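L-Ribose isomerase (Acinetobacter, PDB 4Q0Q) probably interconverts L-ribose and L-ribulose, an aldose-ketose isomerisation, and is seen here with L-ribulose and cobalt bound. Local coordinates at residues H221-A226 against G253-A258. Residues are numbered along the deposited sequence; the frame is centred on the assembly and turned at random.
With RUU (alpha-L-ribulofuranose), chain D; RUU (alpha-L-ribulofuranose), chain C.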
loop_
_atom_site.group_PDB
_atom_site.type_symbol
_atom_site.label_atom_id
_atom_site.label_comp_id
_atom_site.label_asym_id
_atom_site.label_seq_id
_atom_site.Cartn_x
_atom_site.Cartn_y
_atom_site.Cartn_z
ATOM N N HIS A 221 -13.887 11.002 -24.779
ATOM C CA HIS A 221 -14.560 12.181 -25.329
ATOM C C HIS A 221 -15.802 12.454 -24.481
ATOM O O HIS A 221 -16.873 11.919 -24.761
ATOM C CB HIS A 221 -14.984 11.919 -26.779
ATOM C CG HIS A 221 -13.855 11.534 -27.684
ATOM N ND1 HIS A 221 -12.992 12.455 -28.236
ATOM C CD2 HIS A 221 -13.432 10.322 -28.113
ATOM C CE1 HIS A 221 -12.085 11.829 -28.963
ATOM N NE2 HIS A 221 -12.329 10.532 -28.905
ATOM N N GLU A 222 -15.658 13.280 -23.449
ATOM C CA GLU A 222 -16.772 13.587 -22.556
ATOM C C GLU A 222 -16.876 15.073 -22.224
ATOM O O GLU A 222 -16.104 15.593 -21.420
ATOM C CB GLU A 222 -16.629 12.801 -21.248
ATOM C CG GLU A 222 -16.567 11.290 -21.415
ATOM C CD GLU A 222 -16.359 10.562 -20.092
ATOM O OE1 GLU A 222 -15.292 10.754 -19.464
ATOM O OE2 GLU A 222 -17.260 9.799 -19.680
ATOM N N PRO A 223 -17.837 15.777 -22.841
ATOM C CA PRO A 223 -18.014 17.212 -22.583
ATOM C C PRO A 223 -18.608 17.474 -21.196
ATOM O O PRO A 223 -19.737 17.953 -21.080
ATOM C CB PRO A 223 -18.958 17.651 -23.702
ATOM C CG PRO A 223 -18.678 16.655 -24.804
ATOM C CD PRO A 223 -18.604 15.368 -24.031
ATOM N N THR A 224 -17.849 17.159 -20.150
ATOM C CA THR A 224 -18.317 17.360 -18.782
ATOM C C THR A 224 -18.161 18.808 -18.337
ATOM O O THR A 224 -17.564 19.629 -19.037
ATOM C CB THR A 224 -17.551 16.466 -17.780
ATOM O OG1 THR A 224 -16.176 16.868 -17.737
ATOM C CG2 THR A 224 -17.638 15.000 -18.191
ATOM N N GLU A 225 -18.699 19.112 -17.161
ATOM C CA GLU A 225 -18.632 20.457 -16.608
ATOM C C GLU A 225 -17.171 20.848 -16.395
ATOM O O GLU A 225 -16.737 21.912 -16.835
ATOM C CB GLU A 225 -19.400 20.505 -15.281
ATOM C CG GLU A 225 -20.057 21.845 -14.954
ATOM C CD GLU A 225 -19.068 22.917 -14.528
ATOM O OE1 GLU A 225 -18.256 23.361 -15.369
ATOM O OE2 GLU A 225 -19.103 23.314 -13.342
ATOM N N ALA A 226 -16.414 19.976 -15.734
ATOM C CA ALA A 226 -15.002 20.237 -15.466
ATOM C C ALA A 226 -14.173 20.178 -16.741
ATOM O O ALA A 226 -12.977 20.473 -16.728
ATOM C CB ALA A 226 -14.465 19.237 -14.454
ATOM N N GLY A 253 -27.189 13.076 -17.121
ATOM C CA GLY A 253 -26.698 13.126 -15.758
ATOM C C GLY A 253 -25.185 13.044 -15.708
ATOM O O GLY A 253 -24.539 13.738 -14.923
ATOM N N ARG A 254 -24.621 12.201 -16.564
ATOM C CA ARG A 254 -23.179 11.998 -16.629
ATOM C C ARG A 254 -22.409 13.313 -16.754
ATOM O O ARG A 254 -21.359 13.490 -16.133
ATOM C CB ARG A 254 -22.840 11.101 -17.828
ATOM C CG ARG A 254 -21.486 10.378 -17.759
ATOM C CD ARG A 254 -20.316 11.333 -17.587
ATOM N NE ARG A 254 -19.028 10.644 -17.547
ATOM C CZ ARG A 254 -17.914 11.180 -17.057
ATOM N NH1 ARG A 254 -16.780 10.488 -17.059
ATOM N NH2 ARG A 254 -17.937 12.405 -16.548
ATOM N N LEU A 255 -22.939 14.232 -17.556
ATOM C CA LEU A 255 -22.274 15.505 -17.805
ATOM C C LEU A 255 -22.437 16.616 -16.764
ATOM O O LEU A 255 -21.811 17.667 -16.887
ATOM C CB LEU A 255 -22.685 16.025 -19.187
ATOM C CG LEU A 255 -22.442 15.048 -20.345
ATOM C CD1 LEU A 255 -22.937 15.656 -21.645
ATOM C CD2 LEU A 255 -20.960 14.712 -20.443
ATOM N N GLN A 256 -23.263 16.400 -15.746
ATOM C CA GLN A 256 -23.438 17.427 -14.717
ATOM C C GLN A 256 -24.074 16.907 -13.435
ATOM O O GLN A 256 -25.061 16.166 -13.472
ATOM C CB GLN A 256 -24.277 18.593 -15.248
ATOM C CG GLN A 256 -24.213 19.830 -14.354
ATOM C CD GLN A 256 -25.243 20.885 -14.716
ATOM O OE1 GLN A 256 -25.489 21.151 -15.891
ATOM N NE2 GLN A 256 -25.843 21.501 -13.700
ATOM N N THR A 257 -23.504 17.308 -12.303
ATOM C CA THR A 257 -24.001 16.900 -10.996
ATOM C C THR A 257 -24.715 18.075 -10.332
ATOM O O THR A 257 -24.194 19.191 -10.302
ATOM C CB THR A 257 -22.846 16.449 -10.080
ATOM O OG1 THR A 257 -22.074 15.444 -10.748
ATOM C CG2 THR A 257 -23.389 15.885 -8.770
ATOM N N ALA A 258 -25.905 17.825 -9.798
ATOM C CA ALA A 258 -26.679 18.872 -9.142
ATOM C C ALA A 258 -26.322 18.963 -7.662
ATOM O O ALA A 258 -26.735 18.129 -6.855
ATOM C CB ALA A 258 -28.168 18.597 -9.310
HETATM C C1 RUU D . -12.062 13.309 -12.876
HETATM O O1 RUU D . -11.356 14.123 -11.945
HETATM C C2 RUU D . -13.251 14.043 -13.479
HETATM O O2 RUU D . -14.406 13.839 -12.680
HETATM C C3 RUU D . -13.551 13.641 -14.921
HETATM O O3 RUU D . -14.707 12.819 -14.957
HETATM C C4 RUU D . -13.832 14.962 -15.641
HETATM O O4 RUU D . -15.232 15.192 -15.690
HETATM C C5 RUU D . -13.175 16.032 -14.770
HETATM O O5 RUU D . -12.950 15.447 -13.476
HETATM C C1 RUU C . -16.246 3.037 -17.515
HETATM O O1 RUU C . -16.926 2.023 -18.248
HETATM C C2 RUU C . -16.636 4.411 -18.009
HETATM O O2 RUU C . -16.374 4.521 -19.401
HETATM C C3 RUU C . -15.983 5.573 -17.276
HETATM O O3 RUU C . -14.807 5.979 -17.954
HETATM C C4 RUU C . -17.054 6.664 -17.390
HETATM O O4 RUU C . -16.938 7.297 -18.658
HETATM C C5 RUU C . -18.362 5.882 -17.351
HETATM O O5 RUU C . -18.051 4.556 -17.812
#
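Arg-254 meets Glu-222 across the contact, reaching from helix 248-254 to the loop 221-226. Its CB carries CG anti to the backbone N (chi1 -159°). A bend at chi2 then swings CD round toward Glu-222 OE2. That oxygen comes over one face of the guanidinium, above NE, CZ and NH1. CZ is 3.0 Å from OE2. NH1 makes the salt bridge, 2.8 Å from OE2, and Glu-222 OE1 reaches NH1 as well. The bridge is made from above the plane; carboxylate and guanidinium planes stand 76° apart. NH2 points on to Thr-224, where CG2 lies 3.1 Å away in an oblique approach. At the guanidinium edge, O3 of the chain D alpha-L-ribulofuranose is 3.6 Å from NH2, and O4 of the chain C sugar is 3.6 Å from NH1.

The loop follows strand 211-217 of the larger of two antiparallel sheets, consistent with a cupin-type barrel. It turns at Pro-223, the centre of an inverse gamma turn closed by Thr-224 N and Glu-222 O. Glu-222 OE2 also accepts hydrogen bonds from O4 of the chain C sugar (2.7 Å) and Asn-243 ND2. Its OE1 is hydrogen-bonded to Ser-220 OG. Thr-224 OG1 shares a 2.8 Å hydrogen bond with O4 of the chain D sugar. Leu-255 CD2 lies 3.5 Å from Pro-223 O and also meets Thr-224 CG2. Beyond it, Glu-225 N makes a weak hydrogen bond to Leu-255 O.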